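Local atomic coordinates of peptidoglycan recognition protein 3 (Branchiostoma belcheri tsingtauense, PDB entry 4Z8I), a protein that probably acts as a zinc-dependent N-acetylmuramoyl-L-alanine amidase that cleaves peptidoglycan, its activity augmented by a fused chitin-binding domain. Residues Val30-Ser35 / Asp54-Ser59; Gly73-Asn78 / His117-Gly122; Arg142-Arg147 / Val188-Ile193. All coordinates share one frame; numbering follows the deposited sequence.

Contact 1 of 3, residues Val30-Ser35 / Asp54-Ser59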
loop_
_atom_site.group_PDB
_atom_site.type_symbol
_atom_site.label_atom_id
_atom_site.label_comp_id
_atom_site.label_asym_id
_atom_site.label_seq_id
_atom_site.Cartn_x
_atom_site.Cartn_y
_atom_site.Cartn_z
ATOM N N VAL A 30 15.880 3.405 -2.490
ATOM C CA VAL A 30 16.874 2.516 -3.084
ATOM C C VAL A 30 18.053 2.312 -2.119
ATOM O O VAL A 30 18.593 1.209 -2.007
ATOM C CB VAL A 30 17.348 3.039 -4.468
ATOM C CG1 VAL A 30 17.837 4.474 -4.366
ATOM C CG2 VAL A 30 18.431 2.149 -5.045
ATOM N N ASP A 31 18.422 3.375 -1.406
ATOM C CA ASP A 31 19.469 3.301 -0.391
ATOM C C ASP A 31 18.883 3.050 0.999
ATOM O O ASP A 31 18.726 3.981 1.791
ATOM C CB ASP A 31 20.302 4.589 -0.376
ATOM C CG ASP A 31 21.047 4.822 -1.680
ATOM O OD1 ASP A 31 21.932 4.007 -2.016
ATOM O OD2 ASP A 31 20.756 5.827 -2.362
ATOM N N HIS A 32 18.577 1.790 1.299
ATOM C CA HIS A 32 17.891 1.447 2.547
ATOM C C HIS A 32 18.759 0.687 3.549
ATOM O O HIS A 32 18.251 0.159 4.539
ATOM C CB HIS A 32 16.629 0.638 2.247
ATOM C CG HIS A 32 16.841 -0.460 1.254
ATOM N ND1 HIS A 32 17.828 -1.412 1.397
ATOM C CD2 HIS A 32 16.193 -0.761 0.103
ATOM C CE1 HIS A 32 17.781 -2.249 0.375
ATOM N NE2 HIS A 32 16.795 -1.878 -0.422
ATOM N N CYS A 33 20.062 0.632 3.294
ATOM C CA CYS A 33 20.975 -0.053 4.199
ATOM C C CYS A 33 21.939 0.918 4.863
ATOM O O CYS A 33 22.604 1.705 4.190
ATOM C CB CYS A 33 21.765 -1.125 3.450
ATOM S SG CYS A 33 20.763 -2.473 2.800
ATOM N N CYS A 34 22.013 0.858 6.188
ATOM C CA CYS A 34 22.955 1.679 6.933
ATOM C C CYS A 34 24.267 0.918 7.089
ATOM O O CYS A 34 24.312 -0.119 7.748
ATOM C CB CYS A 34 22.382 2.028 8.306
ATOM S SG CYS A 34 23.255 3.349 9.174
ATOM N N SER A 35 25.330 1.436 6.482
ATOM C CA SER A 35 26.619 0.747 6.451
ATOM C C SER A 35 27.469 1.003 7.696
ATOM O O SER A 35 27.021 1.655 8.641
ATOM C CB SER A 35 27.404 1.158 5.203
ATOM O OG SER A 35 27.791 2.519 5.272
ATOM N N ASP A 54 19.849 -3.531 7.334
ATOM C CA ASP A 54 18.999 -3.435 6.153
ATOM C C ASP A 54 17.557 -3.179 6.577
ATOM O O ASP A 54 16.867 -4.083 7.054
ATOM C CB ASP A 54 19.104 -4.707 5.305
ATOM C CG ASP A 54 18.269 -4.640 4.034
ATOM O OD1 ASP A 54 17.803 -3.539 3.666
ATOM O OD2 ASP A 54 18.088 -5.695 3.393
ATOM N N TYR A 55 17.107 -1.940 6.398
ATOM C CA TYR A 55 15.779 -1.531 6.844
ATOM C C TYR A 55 14.668 -1.934 5.874
ATOM O O TYR A 55 13.515 -1.541 6.042
ATOM C CB TYR A 55 15.748 -0.026 7.132
ATOM C CG TYR A 55 16.546 0.354 8.360
ATOM C CD1 TYR A 55 15.955 0.374 9.615
ATOM C CD2 TYR A 55 17.892 0.675 8.265
ATOM C CE1 TYR A 55 16.678 0.706 10.736
ATOM C CE2 TYR A 55 18.623 1.013 9.384
ATOM C CZ TYR A 55 18.011 1.025 10.618
ATOM O OH TYR A 55 18.735 1.359 11.738
ATOM N N SER A 56 15.020 -2.730 4.869
ATOM C CA SER A 56 14.037 -3.294 3.952
ATOM C C SER A 56 13.251 -4.388 4.650
ATOM O O SER A 56 12.144 -4.735 4.239
ATOM C CB SER A 56 14.732 -3.898 2.736
ATOM O OG SER A 56 15.631 -2.977 2.165
ATOM N N ALA A 57 13.841 -4.930 5.708
ATOM C CA ALA A 57 13.300 -6.101 6.379
ATOM C C ALA A 57 12.728 -5.761 7.752
ATOM O O ALA A 57 13.179 -4.823 8.411
ATOM C CB ALA A 57 14.377 -7.164 6.503
ATOM N N GLY A 58 11.734 -6.532 8.180
ATOM C CA GLY A 58 11.135 -6.333 9.486
ATOM C C GLY A 58 9.711 -5.827 9.413
ATOM O O GLY A 58 9.139 -5.713 8.329
ATOM N N SER A 59 9.141 -5.521 10.574
ATOM C CA SER A 59 7.770 -5.028 10.655
ATOM C C SER A 59 7.647 -3.627 10.065
ATOM O O SER A 59 6.551 -3.182 9.727
ATOM C CB SER A 59 7.286 -5.036 12.107
ATOM O OG SER A 59 8.172 -4.321 12.950
#
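With chi1 at 46°, CG of His32 sits between its backbone N and carbonyl carbon, whereas CG of Asp54 lies anti to its own backbone N (-178°); the two settings bring imidazole and carboxylate side by side, pointing the same way, with their planes 26° apart. ND1 of His32 then comes within 3.1 Å of OD1 of Asp54. Ser56 lies over one face of the ring with its hydroxyl turned to it, modelled too close for its place to be sure, while Val30 O lies over the opposite face, toward its rim. These residues border the small antiparallel sheet of a disulfide-rich domain, consistent with a hevein-type chitin-binding module: Cys33 faces Asp54 as a non-hydrogen-bonded pair and is disulfide-linked to Cys47, and Cys34 is linked to Cys11. His32 and Cys33 together form a classic beta bulge opposite Gly41. Tyr55 N donates to His32 O at 3.0 Å. The same carbonyl oxygen lies in the plane of the Tyr55 ring, at its edge, and farther along that edge CE2 meets CB of Cys34 at 4.0 Å. Within the type I turn Asp54-Ala57, Asp54 OD1 accepts from Ser56 N, which arrives from above the carboxylate plane and closes an Asx turn.

Contact 2 of 3, residues Gly73-Asn78 / His117-Gly122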
loop_
_atom_site.group_PDB
_atom_site.type_symbol
_atom_site.label_atom_id
_atom_site.label_comp_id
_atom_site.label_asym_id
_atom_site.label_seq_id
_atom_site.Cartn_x
_atom_site.Cartn_y
_atom_site.Cartn_z
ATOM N N GLY A 73 -11.123 -14.565 5.848
ATOM C CA GLY A 73 -12.323 -15.367 5.705
ATOM C C GLY A 73 -13.038 -15.217 4.381
ATOM O O GLY A 73 -14.269 -15.217 4.331
ATOM N N SER A 74 -12.268 -15.095 3.306
ATOM C CA SER A 74 -12.838 -14.973 1.971
ATOM C C SER A 74 -13.676 -16.189 1.624
ATOM O O SER A 74 -13.411 -17.294 2.101
ATOM C CB SER A 74 -11.728 -14.810 0.936
ATOM O OG SER A 74 -12.248 -14.801 -0.380
ATOM N N ARG A 75 -14.696 -15.978 0.801
ATOM C CA ARG A 75 -15.493 -17.080 0.296
ATOM C C ARG A 75 -14.764 -17.652 -0.908
ATOM O O ARG A 75 -13.836 -17.033 -1.426
ATOM C CB ARG A 75 -16.894 -16.608 -0.100
ATOM C CG ARG A 75 -16.946 -15.814 -1.391
ATOM C CD ARG A 75 -18.347 -15.822 -1.986
ATOM N NE ARG A 75 -19.180 -14.744 -1.464
ATOM C CZ ARG A 75 -20.441 -14.535 -1.828
ATOM N NH1 ARG A 75 -21.125 -13.528 -1.304
ATOM N NH2 ARG A 75 -21.022 -15.336 -2.710
ATOM N N ALA A 76 -15.171 -18.834 -1.348
ATOM C CA ALA A 76 -14.537 -19.454 -2.501
ATOM C C ALA A 76 -14.755 -18.615 -3.759
ATOM O O ALA A 76 -15.883 -18.231 -4.072
ATOM C CB ALA A 76 -15.064 -20.863 -2.699
ATOM N N THR A 77 -13.666 -18.321 -4.464
ATOM C CA THR A 77 -13.738 -17.647 -5.758
ATOM C C THR A 77 -12.949 -18.434 -6.800
ATOM O O THR A 77 -12.233 -19.377 -6.466
ATOM C CB THR A 77 -13.201 -16.203 -5.692
ATOM O OG1 THR A 77 -11.836 -16.212 -5.258
ATOM C CG2 THR A 77 -14.033 -15.364 -4.734
ATOM N N ASN A 78 -13.086 -18.043 -8.062
ATOM C CA ASN A 78 -12.395 -18.717 -9.153
ATOM C C ASN A 78 -12.222 -17.763 -10.327
ATOM O O ASN A 78 -12.560 -18.086 -11.466
ATOM C CB ASN A 78 -13.173 -19.964 -9.580
ATOM C CG ASN A 78 -12.354 -20.901 -10.446
ATOM O OD1 ASN A 78 -11.123 -20.892 -10.406
ATOM N ND2 ASN A 78 -13.040 -21.722 -11.234
ATOM N N HIS A 117 -20.215 -7.089 -3.424
ATOM C CA HIS A 117 -19.758 -7.111 -4.811
ATOM C C HIS A 117 -20.203 -8.362 -5.568
ATOM O O HIS A 117 -20.570 -8.289 -6.740
ATOM C CB HIS A 117 -18.237 -6.970 -4.882
ATOM C CG HIS A 117 -17.750 -5.580 -4.623
ATOM N ND1 HIS A 117 -16.411 -5.258 -4.589
ATOM C CD2 HIS A 117 -18.421 -4.428 -4.391
ATOM C CE1 HIS A 117 -16.278 -3.966 -4.345
ATOM N NE2 HIS A 117 -17.483 -3.440 -4.221
ATOM N N MET A 118 -20.174 -9.506 -4.894
ATOM C CA MET A 118 -20.506 -10.776 -5.528
ATOM C C MET A 118 -22.012 -11.059 -5.576
ATOM O O MET A 118 -22.528 -11.508 -6.600
ATOM C CB MET A 118 -19.765 -11.923 -4.837
ATOM C CG MET A 118 -18.256 -11.749 -4.817
ATOM S SD MET A 118 -17.401 -13.187 -4.158
ATOM C CE MET A 118 -17.932 -14.432 -5.334
ATOM N N ASP A 119 -22.715 -10.798 -4.478
ATOM C CA ASP A 119 -24.148 -11.091 -4.406
ATOM C C ASP A 119 -25.029 -9.911 -4.822
ATOM O O ASP A 119 -26.082 -10.100 -5.436
ATOM C CB ASP A 119 -24.536 -11.563 -3.000
ATOM C CG ASP A 119 -23.847 -12.856 -2.605
ATOM O OD1 ASP A 119 -23.676 -13.734 -3.476
ATOM O OD2 ASP A 119 -23.471 -12.994 -1.422
ATOM N N GLY A 120 -24.599 -8.698 -4.489
ATOM C CA GLY A 120 -25.366 -7.510 -4.815
ATOM C C GLY A 120 -25.112 -6.998 -6.221
ATOM O O GLY A 120 -26.038 -6.569 -6.909
ATOM N N ARG A 121 -23.856 -7.047 -6.655
ATOM C CA ARG A 121 -23.490 -6.507 -7.959
ATOM C C ARG A 121 -23.110 -7.584 -8.978
ATOM O O ARG A 121 -23.026 -7.310 -10.174
ATOM C CB ARG A 121 -22.369 -5.475 -7.816
ATOM C CG ARG A 121 -22.727 -4.327 -6.885
ATOM C CD ARG A 121 -22.207 -2.993 -7.397
ATOM N NE ARG A 121 -21.039 -2.526 -6.658
ATOM C CZ ARG A 121 -20.426 -1.368 -6.887
ATOM N NH1 ARG A 121 -20.871 -0.557 -7.839
ATOM N NH2 ARG A 121 -19.369 -1.018 -6.166
ATOM N N GLY A 122 -22.883 -8.805 -8.507
ATOM C CA GLY A 122 -22.610 -9.915 -9.406
ATOM C C GLY A 122 -21.170 -10.052 -9.874
ATOM O O GLY A 122 -20.903 -10.684 -10.899
#
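Arg75 lays its guanidinium over the base of the Met118 side chain, CB of Met118 standing 4.0 Å above the guanidinium plane and over its centre. The two chains slide past each other in opposite directions, so the aliphatic part of the arginine runs beside the thioether: CD of Arg75 is 3.5 Å from SD of Met118. A bend at the end of the methionine (chi3 60°) turns its methyl toward the arginine as well, with CE of Met118 3.6 Å from CD of Arg75. Thr77 crosses Met118 at about a right angle, and its methyl CG2 lies 4.1 Å from SD of Met118; its hydroxyl is engaged elsewhere, by Lys69.

Beyond the methionine, Arg75 ends in a two-pronged salt bridge with Asp119. NH1 of Arg75 faces OD2 of Asp119, modelled too close for its length to be trusted, and NH2 of Arg75 reaches OD1 of Asp119 at 3.2 Å. OD1 is met on its syn side, somewhat out of the carboxylate plane, by an N-H lying close to the guanidinium plane; the two flat groups are turned 47° against each other. NH1 has a further partner in Asn115 OD1, so contacts on one face and at the edge both restrict how the guanidinium can turn. One helical turn before Met118, Gln114 binds the backbone N of Arg75 and the hydroxyl of Ser74. The positive group probably offsets the unfavourable placing of Asp119 near the C-terminal end of a helix. Here the loop leading to strand 87-94, the strand that carries zinc ligand His93, is fastened to the C-terminal part of helix 103-120, a helix that flanks the central mixed sheet in the amidase fold of the peptidoglycan recognition proteins.

Contact 3 of 3, residues Arg142-Arg147 / Val188-Ile193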
loop_
_atom_site.group_PDB
_atom_site.type_symbol
_atom_site.label_atom_id
_atom_site.label_comp_id
_atom_site.label_asym_id
_atom_site.label_seq_id
_atom_site.Cartn_x
_atom_site.Cartn_y
_atom_site.Cartn_z
ATOM N N ARG A 142 -8.181 -9.107 -5.152
ATOM C CA ARG A 142 -7.832 -9.870 -6.347
ATOM C C ARG A 142 -6.320 -10.006 -6.498
ATOM O O ARG A 142 -5.839 -10.768 -7.336
ATOM C CB ARG A 142 -8.453 -9.241 -7.597
ATOM C CG ARG A 142 -9.966 -9.158 -7.528
ATOM C CD ARG A 142 -10.599 -8.708 -8.833
ATOM N NE ARG A 142 -12.058 -8.711 -8.722
ATOM C CZ ARG A 142 -12.891 -8.544 -9.743
ATOM N NH1 ARG A 142 -12.418 -8.359 -10.967
ATOM N NH2 ARG A 142 -14.200 -8.564 -9.537
ATOM N N GLY A 143 -5.575 -9.265 -5.683
ATOM C CA GLY A 143 -4.129 -9.396 -5.640
ATOM C C GLY A 143 -3.368 -8.657 -6.723
ATOM O O GLY A 143 -3.911 -7.786 -7.402
ATOM N N TRP A 144 -2.097 -9.015 -6.880
ATOM C CA TRP A 144 -1.210 -8.363 -7.834
ATOM C C TRP A 144 -1.534 -8.748 -9.267
ATOM O O TRP A 144 -1.437 -7.926 -10.180
ATOM C CB TRP A 144 0.243 -8.766 -7.564
ATOM C CG TRP A 144 0.735 -8.451 -6.192
ATOM C CD1 TRP A 144 1.026 -9.341 -5.198
ATOM C CD2 TRP A 144 1.008 -7.152 -5.661
ATOM N NE1 TRP A 144 1.458 -8.673 -4.078
ATOM C CE2 TRP A 144 1.457 -7.327 -4.338
ATOM C CE3 TRP A 144 0.913 -5.857 -6.177
ATOM C CZ2 TRP A 144 1.810 -6.252 -3.523
ATOM C CZ3 TRP A 144 1.261 -4.792 -5.366
ATOM C CH2 TRP A 144 1.703 -4.995 -4.055
ATOM N N ASP A 145 -1.915 -10.007 -9.454
ATOM C CA ASP A 145 -1.881 -10.625 -10.773
ATOM C C ASP A 145 -3.214 -10.650 -11.515
ATOM O O ASP A 145 -3.252 -10.960 -12.704
ATOM C CB ASP A 145 -1.314 -12.044 -10.654
ATOM C CG ASP A 145 0.047 -12.070 -9.987
ATOM O OD1 ASP A 145 0.766 -11.052 -10.066
ATOM O OD2 ASP A 145 0.399 -13.105 -9.381
ATOM N N ARG A 146 -4.301 -10.321 -10.824
ATOM C CA ARG A 146 -5.629 -10.412 -11.429
ATOM C C ARG A 146 -6.250 -9.047 -11.712
ATOM O O ARG A 146 -6.106 -8.111 -10.923
ATOM C CB ARG A 146 -6.555 -11.268 -10.556
ATOM C CG ARG A 146 -6.333 -12.763 -10.739
ATOM C CD ARG A 146 -6.785 -13.588 -9.538
ATOM N NE ARG A 146 -6.558 -15.016 -9.766
ATOM C CZ ARG A 146 -5.405 -15.639 -9.531
ATOM N NH1 ARG A 146 -4.368 -14.964 -9.054
ATOM N NH2 ARG A 146 -5.285 -16.937 -9.775
ATOM N N ARG A 147 -6.932 -8.940 -12.849
ATOM C CA ARG A 147 -7.612 -7.703 -13.218
ATOM C C ARG A 147 -8.719 -7.371 -12.228
ATOM O O ARG A 147 -9.553 -8.217 -11.913
ATOM C CB ARG A 147 -8.206 -7.807 -14.622
ATOM C CG ARG A 147 -9.010 -6.578 -15.026
ATOM C CD ARG A 147 -9.901 -6.862 -16.217
ATOM N NE ARG A 147 -9.130 -7.239 -17.396
ATOM C CZ ARG A 147 -9.671 -7.635 -18.543
ATOM N NH1 ARG A 147 -10.989 -7.707 -18.663
ATOM N NH2 ARG A 147 -8.896 -7.963 -19.567
ATOM N N VAL A 188 6.338 -2.296 -6.230
ATOM C CA VAL A 188 7.406 -1.778 -7.080
ATOM C C VAL A 188 8.667 -2.637 -6.956
ATOM O O VAL A 188 9.322 -2.950 -7.953
ATOM C CB VAL A 188 7.730 -0.303 -6.753
ATOM C CG1 VAL A 188 8.895 0.191 -7.591
ATOM C CG2 VAL A 188 6.516 0.567 -7.001
ATOM N N SER A 189 8.986 -3.031 -5.729
ATOM C CA SER A 189 10.173 -3.836 -5.461
ATOM C C SER A 189 10.072 -5.224 -6.088
ATOM O O SER A 189 11.088 -5.822 -6.443
ATOM C CB SER A 189 10.413 -3.953 -3.953
ATOM O OG SER A 189 9.468 -4.814 -3.345
ATOM N N LEU A 190 8.848 -5.727 -6.232
ATOM C CA LEU A 190 8.621 -7.038 -6.841
ATOM C C LEU A 190 8.546 -6.984 -8.370
ATOM O O LEU A 190 8.737 -7.998 -9.046
ATOM C CB LEU A 190 7.335 -7.665 -6.296
ATOM C CG LEU A 190 7.313 -8.026 -4.812
ATOM C CD1 LEU A 190 5.935 -8.510 -4.386
ATOM C CD2 LEU A 190 8.365 -9.074 -4.503
ATOM N N GLY A 191 8.256 -5.806 -8.914
ATOM C CA GLY A 191 8.068 -5.672 -10.347
ATOM C C GLY A 191 6.619 -5.886 -10.752
ATOM O O GLY A 191 6.326 -6.171 -11.913
ATOM N N LYS A 192 5.714 -5.758 -9.785
ATOM C CA LYS A 192 4.282 -5.835 -10.049
ATOM C C LYS A 192 3.790 -4.469 -10.508
ATOM O O LYS A 192 2.848 -4.358 -11.296
ATOM C CB LYS A 192 3.526 -6.252 -8.787
ATOM C CG LYS A 192 3.963 -7.578 -8.198
ATOM C CD LYS A 192 3.561 -8.748 -9.082
ATOM C CE LYS A 192 3.938 -10.075 -8.431
ATOM N NZ LYS A 192 3.345 -11.234 -9.153
ATOM N N ILE A 193 4.441 -3.433 -9.993
ATOM C CA ILE A 193 4.143 -2.056 -10.353
ATOM C C ILE A 193 5.424 -1.415 -10.875
ATOM O O ILE A 193 6.484 -1.560 -10.261
ATOM C CB ILE A 193 3.666 -1.257 -9.125
ATOM C CG1 ILE A 193 2.593 -2.031 -8.361
ATOM C CG2 ILE A 193 3.151 0.108 -9.535
ATOM C CD1 ILE A 193 2.164 -1.362 -7.079
#
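Apolar packing centres on Trp144, whose indole is crossed at about a right angle by the methylene chain of Lys192. CG of Lys192 stands 3.6 Å above one face of the ring, offset toward the rim, and CD of Lys192 touches CB of Trp144 at 3.6 Å. Ile193 comes from another direction, its CD1 meeting CZ3 of Trp144 at the edge of the indole, 3.9 Å away. The ring also meets that of Phe130, in strand 130-132.

The charged part lies at the far end of the lysine. A bend at chi2 (-70°) carries the rest of Lys192 across CB of Trp144 to Asp145, so that one lysine grips two consecutive residues, one by its methylenes and the other by its charge. NZ of Lys192 binds OD1 of Asp145 at 2.7 Å, on the syn lone pair of that oxygen.

Further hydrogen bonds shape each segment. Arg142 NH1 donates to Arg147 O at 3.0 Å, bridging the two ends of residues 142-147, part of the loop after strand 138-140. Gly191 N and Lys192 N bond back to Val188 O and Gly187 O, a Schellman motif that turns the chain from helix 174-190 into strand 193-194 and sets Lys192 and Ile193 against the loop in the amidase domain.

The three contacts follow one another along the chain, each closing before the next opens. Contact 1 belongs to the small disulfide-rich module, with its own three-stranded sheet; its centre is about 38 Å from that of contact 2, on the opposite side of the chain's centre, and about 22 Å from that of contact 3. Contacts 2 and 3, with centres about 21 Å apart and nearest atoms about 6 Å apart, both lie in the amidase domain, built round the six-stranded mixed sheet, and involve different helices, 103-120 and 174-190. Asn80 links their surroundings, bonding to Asn78 of contact 2 and Arg146 of contact 3. Two modules thus keep separate frameworks, consistent with a chitin-binding domain fused to a zinc amidase.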